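Local coordinates for heme-binding protein A / AI-2 binding protein A (Helicobacter pylori SS1, PDB 6OFQ), which binds short peptides in the periplasm and probably delivers them to an ABC transporter for uptake, at residues S42-P46 against A57-Y62; Y143-M149 against N178-L184; V336-P340 against Q488-H492; T342-Y346 against Q477-E481; D436-Y440 against L468-K472. One frame throughout, in Å; residues are numbered along the deposited sequence.

Contact 1 of 5, residues S42-P46 against A57-Y62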
# COMPACT_ATOMS: atom_id res chain seq x y z
N SER A 42 -11.22 -3.85 -3.64
CA SER A 42 -12.28 -2.87 -3.77
C SER A 42 -12.46 -2.36 -5.20
O SER A 42 -13.47 -1.70 -5.49
CB SER A 42 -12.03 -1.69 -2.81
OG SER A 42 -12.22 -2.08 -1.45
N SER A 43 -11.55 -2.70 -6.11
CA SER A 43 -11.66 -2.23 -7.50
C SER A 43 -10.71 -3.12 -8.31
O SER A 43 -9.73 -3.70 -7.75
CB SER A 43 -11.28 -0.75 -7.63
OG SER A 43 -11.55 -0.28 -8.97
N MET A 44 -10.90 -3.09 -9.63
CA MET A 44 -9.95 -3.59 -10.59
C MET A 44 -9.22 -2.45 -11.36
O MET A 44 -8.44 -2.76 -12.24
CB MET A 44 -10.61 -4.56 -11.58
CG MET A 44 -11.02 -5.83 -10.85
SD MET A 44 -9.63 -6.86 -10.36
CE MET A 44 -10.43 -7.83 -9.08
N ASP A 45 -9.47 -1.22 -10.99
CA ASP A 45 -8.68 -0.07 -11.50
C ASP A 45 -7.82 0.42 -10.33
O ASP A 45 -8.33 1.05 -9.40
CB ASP A 45 -9.60 1.06 -12.02
CG ASP A 45 -8.85 2.26 -12.53
OD1 ASP A 45 -7.62 2.39 -12.35
OD2 ASP A 45 -9.47 3.10 -13.24
N PRO A 46 -6.52 0.14 -10.37
CA PRO A 46 -5.66 0.44 -9.21
C PRO A 46 -5.49 1.91 -8.92
O PRO A 46 -5.09 2.25 -7.80
CB PRO A 46 -4.34 -0.20 -9.55
CG PRO A 46 -4.35 -0.14 -11.01
CD PRO A 46 -5.73 -0.42 -11.47
N ALA A 57 -4.82 -8.50 -6.79
CA ALA A 57 -5.23 -8.80 -8.17
C ALA A 57 -4.62 -7.87 -9.23
O ALA A 57 -4.02 -8.35 -10.20
CB ALA A 57 -6.75 -8.81 -8.32
N THR A 58 -4.70 -6.57 -8.97
CA THR A 58 -4.34 -5.64 -10.04
C THR A 58 -2.85 -5.68 -10.37
O THR A 58 -2.44 -5.52 -11.51
CB THR A 58 -4.78 -4.21 -9.72
OG1 THR A 58 -4.04 -3.74 -8.59
CG2 THR A 58 -6.23 -4.07 -9.48
N GLY A 59 -2.01 -5.95 -9.36
CA GLY A 59 -0.57 -6.05 -9.58
C GLY A 59 -0.15 -7.17 -10.50
O GLY A 59 0.95 -7.15 -11.08
N ASN A 60 -0.98 -8.21 -10.62
CA ASN A 60 -0.72 -9.29 -11.53
C ASN A 60 -1.27 -9.05 -12.97
O ASN A 60 -0.80 -9.71 -13.90
CB ASN A 60 -1.39 -10.54 -10.95
CG ASN A 60 -0.59 -11.15 -9.83
OD1 ASN A 60 0.43 -11.77 -10.09
ND2 ASN A 60 -1.04 -10.99 -8.58
N ILE A 61 -2.23 -8.15 -13.08
CA ILE A 61 -2.97 -7.90 -14.32
C ILE A 61 -2.29 -6.80 -15.11
O ILE A 61 -2.24 -6.82 -16.37
CB ILE A 61 -4.43 -7.54 -13.97
CG1 ILE A 61 -5.14 -8.81 -13.45
CG2 ILE A 61 -5.14 -6.89 -15.15
CD1 ILE A 61 -6.48 -8.50 -12.80
N TYR A 62 -1.83 -5.75 -14.42
CA TYR A 62 -1.33 -4.55 -15.09
C TYR A 62 0.19 -4.44 -14.95
O TYR A 62 0.76 -4.87 -13.96
CB TYR A 62 -1.88 -3.25 -14.50
CG TYR A 62 -3.38 -3.10 -14.58
CD1 TYR A 62 -3.99 -2.67 -15.75
CD2 TYR A 62 -4.20 -3.43 -13.53
CE1 TYR A 62 -5.36 -2.47 -15.85
CE2 TYR A 62 -5.56 -3.20 -13.61
CZ TYR A 62 -6.14 -2.71 -14.76
OH TYR A 62 -7.50 -2.47 -14.79
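The hydroxyl of Tyr62 donates to the backbone carbonyl of Met44, with OH and O 2.7 Å apart. The acceptor lies at the edge of the tyrosine ring, near its plane. The C=O...OH angle is 150°, and the donor is tilted 22° from the carbonyl plane. Pro46 meets the same ring along the CD2-CE2 side. Its CD comes to 3.5 Å from Tyr62 CE2, while its CG lies near CD2. Ile61 CG2 covers one face of the ring over its centre. Thr58 sits between Met44 and Pro46. Its methyl CG2 is 3.8 Å from Met44 O, and its OG1 is 3.7 Å from Pro46 CB. The protein is a type II periplasmic binding protein. Here the loop that follows strand 32-37 folds back over the C-terminal end of helix 52-61, the next long helix in the chain. The bend at chi2 of Met44 (-71°) turns its sulfur and methyl along the helix. CE reaches Ala57 CB at 3.9 Å, and SD lies 4.3 Å from Ile61 CD1. Beyond the helix, Met44 and Ile61 both touch strands 214-220 and 224-229. The loop also braces itself. The backbone N of Asp45 donates to Ser43 OG at 3.0 Å, which makes an ST turn. The Asp45 carboxylate is taken up by Tyr134 and Arg125.

Contact 2 of 5, residues Y143-M149 against N178-L184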
# COMPACT_ATOMS: atom_id res chain seq x y z
N TYR A 143 -4.24 8.26 -4.83
CA TYR A 143 -2.81 8.45 -4.80
C TYR A 143 -2.44 9.69 -5.56
O TYR A 143 -1.53 10.40 -5.11
CB TYR A 143 -2.07 7.26 -5.40
CG TYR A 143 -1.60 6.18 -4.41
CD1 TYR A 143 -0.42 6.38 -3.73
CD2 TYR A 143 -2.21 4.94 -4.29
CE1 TYR A 143 0.12 5.42 -2.89
CE2 TYR A 143 -1.70 3.94 -3.47
CZ TYR A 143 -0.51 4.20 -2.81
OH TYR A 143 0.03 3.17 -2.07
N TRP A 144 -2.92 9.85 -6.80
CA TRP A 144 -2.53 10.98 -7.64
C TRP A 144 -2.75 12.32 -6.92
O TRP A 144 -1.86 13.19 -6.89
CB TRP A 144 -3.26 10.94 -8.99
CG TRP A 144 -2.86 11.99 -9.93
CD1 TRP A 144 -3.19 13.32 -9.88
CD2 TRP A 144 -2.01 11.83 -11.09
NE1 TRP A 144 -2.55 13.99 -10.89
CE2 TRP A 144 -1.84 13.11 -11.68
CE3 TRP A 144 -1.40 10.74 -11.71
CZ2 TRP A 144 -1.04 13.33 -12.78
CZ3 TRP A 144 -0.64 10.95 -12.85
CH2 TRP A 144 -0.46 12.25 -13.38
N GLU A 145 -3.95 12.46 -6.35
CA GLU A 145 -4.30 13.65 -5.59
C GLU A 145 -3.46 13.85 -4.36
O GLU A 145 -2.86 14.90 -4.12
CB GLU A 145 -5.80 13.70 -5.27
CG GLU A 145 -6.67 13.87 -6.50
CD GLU A 145 -6.30 15.12 -7.28
OE1 GLU A 145 -6.25 16.23 -6.70
OE2 GLU A 145 -5.92 14.97 -8.46
N GLY A 146 -3.33 12.78 -3.58
CA GLY A 146 -2.56 12.81 -2.37
C GLY A 146 -1.12 13.22 -2.49
O GLY A 146 -0.51 13.90 -1.64
N MET A 147 -0.51 12.60 -3.50
CA MET A 147 0.89 12.87 -3.81
C MET A 147 1.16 14.24 -4.48
O MET A 147 2.31 14.64 -4.68
CB MET A 147 1.49 11.73 -4.65
CG MET A 147 1.60 10.41 -3.88
SD MET A 147 2.13 9.02 -4.88
CE MET A 147 3.71 9.52 -5.54
N GLY A 148 0.13 14.87 -4.99
CA GLY A 148 0.27 16.12 -5.74
C GLY A 148 0.94 15.91 -7.07
O GLY A 148 1.73 16.75 -7.53
N MET A 149 0.63 14.81 -7.73
CA MET A 149 1.23 14.55 -9.04
C MET A 149 0.94 15.65 -10.09
O MET A 149 1.79 15.87 -10.98
CB MET A 149 0.73 13.21 -9.55
CG MET A 149 1.31 12.00 -8.81
SD MET A 149 3.05 11.70 -9.07
CE MET A 149 2.94 11.08 -10.74
N ASN A 178 8.26 6.23 -8.45
CA ASN A 178 6.83 6.48 -8.45
C ASN A 178 6.15 5.80 -9.65
O ASN A 178 5.00 5.29 -9.62
CB ASN A 178 6.41 7.94 -8.46
CG ASN A 178 6.74 8.65 -7.18
OD1 ASN A 178 6.96 8.05 -6.12
ND2 ASN A 178 6.72 9.96 -7.32
N LEU A 179 6.84 5.87 -10.79
CA LEU A 179 6.31 5.32 -12.04
C LEU A 179 6.18 3.83 -11.98
O LEU A 179 5.57 3.24 -12.89
CB LEU A 179 7.20 5.71 -13.26
CG LEU A 179 7.31 7.22 -13.43
CD1 LEU A 179 8.23 7.42 -14.65
CD2 LEU A 179 5.97 7.82 -13.65
N GLY A 180 6.71 3.13 -10.98
CA GLY A 180 6.50 1.71 -10.72
C GLY A 180 5.33 1.44 -9.83
O GLY A 180 5.04 0.26 -9.61
N MET A 181 4.65 2.45 -9.33
CA MET A 181 3.55 2.26 -8.36
C MET A 181 2.25 1.85 -9.08
O MET A 181 1.97 2.33 -10.18
CB MET A 181 3.36 3.48 -7.50
CG MET A 181 4.54 3.72 -6.60
SD MET A 181 4.49 5.23 -5.64
CE MET A 181 2.95 5.00 -4.74
N ASP A 182 1.41 1.11 -8.34
CA ASP A 182 0.20 0.53 -8.89
C ASP A 182 -0.76 1.59 -9.50
O ASP A 182 -1.39 1.29 -10.51
CB ASP A 182 -0.49 -0.23 -7.78
CG ASP A 182 0.34 -1.38 -7.26
OD1 ASP A 182 1.25 -1.08 -6.46
OD2 ASP A 182 0.13 -2.54 -7.66
N PHE A 183 -0.83 2.77 -8.90
CA PHE A 183 -1.77 3.77 -9.41
C PHE A 183 -1.44 4.27 -10.79
O PHE A 183 -2.28 4.89 -11.44
CB PHE A 183 -2.01 4.90 -8.39
CG PHE A 183 -0.92 5.96 -8.37
CD1 PHE A 183 0.33 5.80 -7.78
CD2 PHE A 183 -1.16 7.19 -8.99
CE1 PHE A 183 1.26 6.81 -7.69
CE2 PHE A 183 -0.23 8.21 -8.90
CZ PHE A 183 1.02 8.02 -8.32
N LEU A 184 -0.18 4.05 -11.20
CA LEU A 184 0.28 4.45 -12.52
C LEU A 184 0.35 3.29 -13.48
O LEU A 184 1.06 3.33 -14.50
CB LEU A 184 1.60 5.21 -12.41
CG LEU A 184 1.46 6.50 -11.64
CD1 LEU A 184 2.85 7.13 -11.45
CD2 LEU A 184 0.45 7.49 -12.24
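The Phe183 ring is packed on both faces. Tyr143 CB lies over one face, 3.4 Å from Phe183 CG, and makes a CH-pi contact. Leu184 CG, from the next residue, covers the opposite face. At the edge stands Met149 CG, 4.0 Å from Phe183 CZ. The Tyr143 and Phe183 rings are almost parallel, at 9°, but slid so far apart that they barely overlap. Met147 adds a Met-aromatic contact. Its SD approaches obliquely, 3.7 Å from Phe183 CE1. The helix that carries Tyr143 and Met147 ends in a Schellman motif at Gly148, whose phi is positive. The same glycine is the N-cap of helix 149-152. This tight change of direction brings Met149 onto the same aromatic side chain as Tyr143 and Met147. Phe183 comes from a short 3-10 turn, just after the type I turn Asn178-Met181. Its CG sits between the backbone N and the carbonyl carbon (chi1 81°), which sets the ring against Tyr143 CB. Met181 crosses Tyr143 at about a right angle, and its CE is 3.4 Å from Tyr143 CE1. Met147 CE presses on the Asn178 amide, 3.5 Å from ND2. The polar ends point elsewhere: Tyr143 OH bonds to Asp431, and Trp144 NE1 bonds to Ser150. Trp144 carries Met149 CB over one face, while helix 116-127 packs against its indole. Leu184 splits its two methyls between partners. CD2 meets the indole edge 3.7 Å from Trp144 CZ3, and CD1 meets Met149 CE tip to tip at 4.0 Å.

Contact 3 of 5, residues V336-P340 against Q488-H492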
# COMPACT_ATOMS: atom_id res chain seq x y z
N VAL A 336 9.11 3.68 16.12
CA VAL A 336 9.63 4.96 16.59
C VAL A 336 9.34 6.03 15.55
O VAL A 336 8.63 6.98 15.84
CB VAL A 336 11.14 4.85 16.86
CG1 VAL A 336 11.65 6.18 17.39
CG2 VAL A 336 11.39 3.76 17.93
N ASN A 337 9.85 5.92 14.34
CA ASN A 337 9.61 6.85 13.22
C ASN A 337 8.48 6.37 12.33
O ASN A 337 8.04 5.21 12.39
CB ASN A 337 10.90 7.03 12.40
CG ASN A 337 12.06 7.52 13.27
OD1 ASN A 337 11.90 8.59 13.89
ND2 ASN A 337 13.14 6.73 13.38
N PRO A 338 8.00 7.22 11.41
CA PRO A 338 6.84 6.81 10.60
C PRO A 338 7.08 5.68 9.63
O PRO A 338 6.10 5.12 9.16
CB PRO A 338 6.44 8.06 9.84
CG PRO A 338 6.97 9.17 10.72
CD PRO A 338 8.27 8.67 11.29
N PHE A 339 8.32 5.34 9.34
CA PHE A 339 8.68 4.28 8.39
C PHE A 339 9.70 3.34 9.04
O PHE A 339 10.39 3.74 9.97
CB PHE A 339 9.17 4.87 7.07
CG PHE A 339 10.41 5.68 7.20
CD1 PHE A 339 10.37 7.05 7.36
CD2 PHE A 339 11.65 5.12 6.96
CE1 PHE A 339 11.56 7.78 7.43
CE2 PHE A 339 12.82 5.83 7.04
CZ PHE A 339 12.80 7.17 7.22
N PRO A 340 9.83 2.12 8.53
CA PRO A 340 10.65 1.11 9.21
C PRO A 340 12.14 1.26 8.90
O PRO A 340 12.51 1.83 7.85
CB PRO A 340 10.08 -0.21 8.70
CG PRO A 340 9.57 0.12 7.33
CD PRO A 340 8.97 1.51 7.51
N GLN A 488 11.94 13.79 10.80
CA GLN A 488 11.55 12.81 11.80
C GLN A 488 11.57 13.40 13.17
O GLN A 488 10.75 13.04 14.00
CB GLN A 488 12.42 11.58 11.64
CG GLN A 488 12.03 10.71 10.46
CD GLN A 488 13.07 9.67 10.14
OE1 GLN A 488 13.09 8.60 10.73
NE2 GLN A 488 14.03 10.07 9.33
N GLU A 489 12.52 14.30 13.45
CA GLU A 489 12.45 15.00 14.72
C GLU A 489 11.18 15.80 14.96
O GLU A 489 10.60 15.84 16.06
CB GLU A 489 13.66 15.94 14.90
CG GLU A 489 15.01 15.28 14.89
CD GLU A 489 16.11 16.34 14.91
OE1 GLU A 489 15.96 17.60 14.77
OE2 GLU A 489 17.23 15.83 14.99
N ILE A 490 10.77 16.52 13.92
CA ILE A 490 9.61 17.42 14.01
C ILE A 490 8.36 16.57 14.26
O ILE A 490 7.56 16.90 15.15
CB ILE A 490 9.45 18.32 12.77
CG1 ILE A 490 10.65 19.31 12.73
CG2 ILE A 490 8.13 19.06 12.81
CD1 ILE A 490 10.63 20.08 11.45
N ILE A 491 8.13 15.52 13.49
CA ILE A 491 6.89 14.77 13.67
C ILE A 491 6.92 14.03 15.01
O ILE A 491 5.88 13.95 15.67
CB ILE A 491 6.61 13.83 12.47
CG1 ILE A 491 5.22 13.21 12.58
CG2 ILE A 491 7.68 12.77 12.33
CD1 ILE A 491 4.70 12.48 11.36
N HIS A 492 8.06 13.55 15.47
CA HIS A 492 8.17 13.03 16.82
C HIS A 492 7.76 14.03 17.90
O HIS A 492 6.98 13.73 18.82
CB HIS A 492 9.56 12.51 17.10
CG HIS A 492 9.74 11.98 18.49
ND1 HIS A 492 9.33 10.73 18.90
CD2 HIS A 492 10.37 12.55 19.54
CE1 HIS A 492 9.73 10.54 20.14
NE2 HIS A 492 10.41 11.60 20.53
O HOH W 1 8.24 8.16 18.31
O HOH W 2 9.85 10.34 13.94
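The irregular chain 336-340 runs past one turn of helix 477-494, coming nearest where the CA atoms of Asn337 and Gln488 are 6.4 Å apart. These two side chains cross at about a right angle, with their amide planes 79° apart. Gln488 OE1 comes within 2.9 Å of Asn337 CG. The two amides are not hydrogen-bonded to each other. Both are tied instead to the later part of the loop: Asn337 ND2 bonds to Asn347 O, Gln488 OE1 accepts from Asn347 N, and Gln488 NE2 donates to Gly345 O as well as to Tyr484 O of its own helix. These bonds fix the rotation of the Gln488 amide. The extended shape of Gln488 beyond CG carries that amide out to Phe339, whose CE1 lies 3.6 Å from Gln488 CD. Ring and amide planes are 44° apart. One turn further along the helix, Pro338 CG rests 4.0 Å from Ile491 CG2. Two waters complete the link. Water 2 donates to Asn337 OD1 at 2.7 Å and to Gln488 O at 2.8 Å. Water 1 donates to Val336 O at 2.8 Å and lies in the plane of the His492 ring, 2.9 Å from ND1. The whole contact joins the loop after strand 332-334 to helix 477-494. Helix 436-443 packs against it through Phe438, Leu439 and Trp443, helix 462-473 covers Ile490 and Ile491, and strand 497-510 closes another side, where Tyr502 OH bonds to the backbone of Val336 and Asn337.

Contact 4 of 5, residues T342-Y346 against Q477-E481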
# COMPACT_ATOMS: atom_id res chain seq x y z
N THR A 342 14.23 -0.76 7.77
CA THR A 342 14.64 -1.37 6.50
C THR A 342 14.76 -0.34 5.38
O THR A 342 15.27 -0.75 4.35
CB THR A 342 13.63 -2.44 6.13
OG1 THR A 342 12.30 -1.92 6.42
CG2 THR A 342 13.85 -3.66 6.99
N ILE A 343 14.36 0.90 5.57
CA ILE A 343 14.52 1.94 4.58
C ILE A 343 15.62 2.88 5.09
O ILE A 343 15.66 3.27 6.25
CB ILE A 343 13.18 2.64 4.36
CG1 ILE A 343 12.12 1.65 3.92
CG2 ILE A 343 13.32 3.78 3.36
CD1 ILE A 343 10.75 2.27 3.79
N TRP A 344 16.40 3.33 4.10
CA TRP A 344 17.37 4.34 4.40
C TRP A 344 16.80 5.64 4.94
O TRP A 344 15.63 5.96 4.68
CB TRP A 344 18.21 4.67 3.16
CG TRP A 344 17.49 5.33 1.99
CD1 TRP A 344 16.81 4.68 1.01
CD2 TRP A 344 17.28 6.73 1.79
NE1 TRP A 344 16.27 5.59 0.12
CE2 TRP A 344 16.55 6.85 0.58
CE3 TRP A 344 17.65 7.89 2.48
CZ2 TRP A 344 16.20 8.06 0.02
CZ3 TRP A 344 17.28 9.12 1.86
CH2 TRP A 344 16.54 9.18 0.71
N GLY A 345 17.58 6.39 5.72
CA GLY A 345 17.13 7.68 6.21
C GLY A 345 16.42 7.65 7.55
O GLY A 345 16.12 8.69 8.14
N TYR A 346 16.22 6.45 8.11
CA TYR A 346 15.60 6.25 9.39
C TYR A 346 16.43 6.91 10.49
O TYR A 346 17.67 6.81 10.46
CB TYR A 346 15.52 4.77 9.71
CG TYR A 346 14.82 4.33 10.97
CD1 TYR A 346 15.48 4.20 12.19
CD2 TYR A 346 13.49 3.99 10.93
CE1 TYR A 346 14.87 3.76 13.33
CE2 TYR A 346 12.81 3.62 12.10
CZ TYR A 346 13.51 3.45 13.25
OH TYR A 346 12.83 3.04 14.38
N GLN A 477 21.63 10.99 -2.00
CA GLN A 477 20.97 10.32 -0.88
C GLN A 477 21.41 10.89 0.48
O GLN A 477 20.58 11.09 1.36
CB GLN A 477 21.09 8.81 -0.94
CG GLN A 477 20.26 8.08 0.13
CD GLN A 477 20.36 6.57 0.08
OE1 GLN A 477 20.75 5.87 1.04
NE2 GLN A 477 19.85 6.06 -1.00
N LYS A 478 22.67 11.17 0.71
CA LYS A 478 23.10 11.75 1.97
C LYS A 478 22.49 13.10 2.24
O LYS A 478 22.08 13.33 3.38
CB LYS A 478 24.64 11.88 2.03
CG LYS A 478 25.31 10.54 2.29
CD LYS A 478 24.74 9.63 3.37
CE LYS A 478 25.35 9.82 4.76
NZ LYS A 478 24.97 8.71 5.69
N GLU A 479 22.33 13.90 1.18
CA GLU A 479 21.67 15.19 1.36
C GLU A 479 20.20 15.03 1.74
O GLU A 479 19.69 15.73 2.60
CB GLU A 479 21.78 16.18 0.20
CG GLU A 479 23.22 16.52 -0.15
CD GLU A 479 23.33 17.40 -1.38
OE1 GLU A 479 22.35 18.01 -1.79
OE2 GLU A 479 24.50 17.54 -1.84
N ARG A 480 19.52 14.12 1.05
CA ARG A 480 18.12 13.86 1.41
C ARG A 480 18.02 13.28 2.82
O ARG A 480 17.11 13.67 3.56
CB ARG A 480 17.56 12.84 0.38
CG ARG A 480 17.45 13.40 -1.03
CD ARG A 480 16.85 12.33 -1.96
NE ARG A 480 15.43 12.17 -1.73
CZ ARG A 480 14.68 11.10 -2.01
NH1 ARG A 480 15.13 10.05 -2.62
NH2 ARG A 480 13.40 11.16 -1.68
N GLU A 481 18.92 12.39 3.18
CA GLU A 481 18.91 11.78 4.52
C GLU A 481 18.98 12.87 5.58
O GLU A 481 18.23 12.85 6.58
CB GLU A 481 20.09 10.83 4.69
CG GLU A 481 20.13 10.06 6.01
CD GLU A 481 21.02 8.81 5.84
OE1 GLU A 481 22.17 9.03 5.41
OE2 GLU A 481 20.52 7.66 5.91
O HOH W 3 19.50 6.73 8.49
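Trp344 buries the most surface here, and Gln477 lies flat on its indole. The Gln477 amide is stacked on the ring, with the two planes only 8° apart and Gln477 CD 3.5 Å above Trp344 CD2. Gln477 CG sits over the six-membered ring, 3.5 Å from its centroid, as a CH-pi contact. The Gln477 chain is fully extended (chi2 180°), which lets it run across the face. Arg480 meets Trp344 differently. The far edge of the indole points at one face of the guanidinium, and Trp344 CZ2 is 3.5 Å from Arg480 NH1. Arg480 is held in place by a salt bridge to Asp434 and by bonds to Ala471 and Tyr484. Glu481 reaches the backbone next to the tryptophan. Its OE2 accepts a weak bond from Gly345 N at 3.2 Å, bent to 120°. Water 3 donates to Glu481 OE2 at 2.9 Å and to Tyr346 O at 2.7 Å. The other oxygen, OE1, forms a salt bridge with Lys478 NZ at 2.8 Å. Gly345 stands at the third position of the type II turn Ile343-Tyr346, with positive phi. The turn belongs to the long loop between strand 332-334 and helix 357-366. It packs against the first turn of helix 477-494, and Arg480 links that turn back to the end of helix 462-473.

Contact 5 of 5, residues D436-Y440 against L468-K472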
# COMPACT_ATOMS: atom_id res chain seq x y z
N ASP A 436 10.07 9.26 1.17
CA ASP A 436 8.98 10.08 0.63
C ASP A 436 7.63 9.38 0.62
O ASP A 436 6.58 9.99 0.88
CB ASP A 436 9.33 10.54 -0.79
CG ASP A 436 8.30 11.49 -1.39
OD1 ASP A 436 7.42 10.96 -2.10
OD2 ASP A 436 8.43 12.69 -1.23
N ASN A 437 7.66 8.08 0.36
CA ASN A 437 6.45 7.24 0.19
C ASN A 437 5.69 7.11 1.53
O ASN A 437 4.51 6.69 1.49
CB ASN A 437 6.85 5.89 -0.40
CG ASN A 437 5.68 4.90 -0.55
OD1 ASN A 437 5.67 3.87 0.14
ND2 ASN A 437 4.74 5.17 -1.41
N PHE A 438 6.37 7.34 2.66
CA PHE A 438 5.69 7.38 3.95
C PHE A 438 5.49 8.83 4.35
O PHE A 438 4.35 9.28 4.64
CB PHE A 438 6.41 6.63 5.09
CG PHE A 438 6.46 5.11 4.93
CD1 PHE A 438 7.24 4.48 3.94
CD2 PHE A 438 5.84 4.31 5.89
CE1 PHE A 438 7.31 3.08 3.92
CE2 PHE A 438 5.91 2.92 5.82
CZ PHE A 438 6.67 2.31 4.85
N LEU A 439 6.58 9.57 4.51
CA LEU A 439 6.50 10.89 5.07
C LEU A 439 5.66 11.84 4.22
O LEU A 439 4.82 12.57 4.77
CB LEU A 439 7.87 11.48 5.28
CG LEU A 439 8.80 10.66 6.19
CD1 LEU A 439 10.19 11.30 6.18
CD2 LEU A 439 8.24 10.59 7.60
N TYR A 440 5.82 11.87 2.91
CA TYR A 440 5.07 12.83 2.12
C TYR A 440 3.69 12.31 1.80
O TYR A 440 2.65 13.01 1.95
CB TYR A 440 5.82 13.22 0.84
CG TYR A 440 5.28 14.51 0.23
CD1 TYR A 440 5.68 15.71 0.80
CD2 TYR A 440 4.38 14.53 -0.80
CE1 TYR A 440 5.20 16.92 0.34
CE2 TYR A 440 3.91 15.78 -1.30
CZ TYR A 440 4.35 16.91 -0.67
OH TYR A 440 3.97 18.23 -1.08
N LEU A 468 10.31 18.01 3.69
CA LEU A 468 10.02 16.95 2.72
C LEU A 468 10.08 17.44 1.28
O LEU A 468 10.57 16.72 0.42
CB LEU A 468 8.65 16.32 2.93
CG LEU A 468 8.37 15.78 4.36
CD1 LEU A 468 7.03 15.02 4.36
CD2 LEU A 468 9.48 14.89 4.85
N ILE A 469 9.64 18.67 1.06
CA ILE A 469 9.73 19.28 -0.26
C ILE A 469 11.19 19.50 -0.65
O ILE A 469 11.59 19.15 -1.76
CB ILE A 469 8.86 20.53 -0.34
CG1 ILE A 469 7.35 20.20 -0.23
CG2 ILE A 469 9.18 21.27 -1.66
CD1 ILE A 469 6.50 21.40 0.11
N LYS A 470 12.00 20.05 0.26
CA LYS A 470 13.42 20.13 -0.02
C LYS A 470 14.05 18.82 -0.36
O LYS A 470 14.90 18.72 -1.25
CB LYS A 470 14.16 20.72 1.16
CG LYS A 470 13.90 22.18 1.34
CD LYS A 470 14.77 22.71 2.47
CE LYS A 470 14.39 24.12 2.90
NZ LYS A 470 15.03 25.04 1.95
N ALA A 471 13.66 17.78 0.37
CA ALA A 471 14.22 16.46 0.14
C ALA A 471 13.80 15.81 -1.16
O ALA A 471 14.53 14.95 -1.67
CB ALA A 471 13.90 15.49 1.25
N LYS A 472 12.78 16.32 -1.82
CA LYS A 472 12.50 15.88 -3.18
C LYS A 472 13.40 16.53 -4.21
O LYS A 472 13.65 15.99 -5.31
CB LYS A 472 11.09 16.32 -3.55
CG LYS A 472 10.00 15.65 -2.76
CD LYS A 472 8.69 16.35 -3.05
CE LYS A 472 7.45 15.68 -2.45
NZ LYS A 472 7.17 14.35 -3.08
O HOH W 4 10.01 13.91 0.58
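Leu468 is the main bump, and it fits into a hollow formed by Leu439 and Tyr440. Its CD1 presses against the backbone there, 3.3 Å from Leu439 O. Its CD2 lies 3.8 Å from Leu439 CB, and its CB lies at the edge of the Tyr440 ring, 3.7 Å from Tyr440 CD1. Ile469 CG1 adds a bump near the hydroxyl end of the same ring. Lys472 covers one ring face. Its CE sits over the centre, 3.4 Å above the plane, and its NZ makes a cation-pi contact with the centroid at 4.0 Å. Segments 436-440 and 468-472 run roughly antiparallel, at 154°, with their axes 11.0 Å apart at the closest. The Tyr440 and Lys472 side chains meet between them. The pair is part of a group of helices: helix 477-494 follows next in the chain, and its Tyr484 touches Asp436, Leu439 and Leu468. A bend at chi4 of Lys472 (-67°) lets NZ reach Asp436 while it stays over the ring face. There it forms a salt bridge with OD2 at 2.8 Å, on the syn side of the carboxylate. Glu172 is a second acidic partner of NZ. The buried OD2 is also gripped by water 4, which donates to it at 2.7 Å. The same water donates to Leu468 O and so bridges the two helices.

How the contacts relate
Contacts 3, 4 and 5 form one cluster, with centres 11 to 13 Å apart. Contacts 3 and 4 share helix 477-494. Besides the amide of Gln488, they meet where Phe339 O lies 3.2 Å from Tyr346 CE2. Contact 5 meets contact 4 through Arg480 and Ala471. Phe438 of contact 5 packs on Phe339 of contact 3 and Ile343 of contact 4. Contacts 1 and 2 touch through Pro46 and Asp182. Contact 2 also touches contact 5, with Met181 against Asn437 and Met147 O 3.9 Å from Tyr440 CE2, and so connects the two groups. Contacts 1 and 3 lie on opposite sides of the chain's centre, about 31 Å between centres.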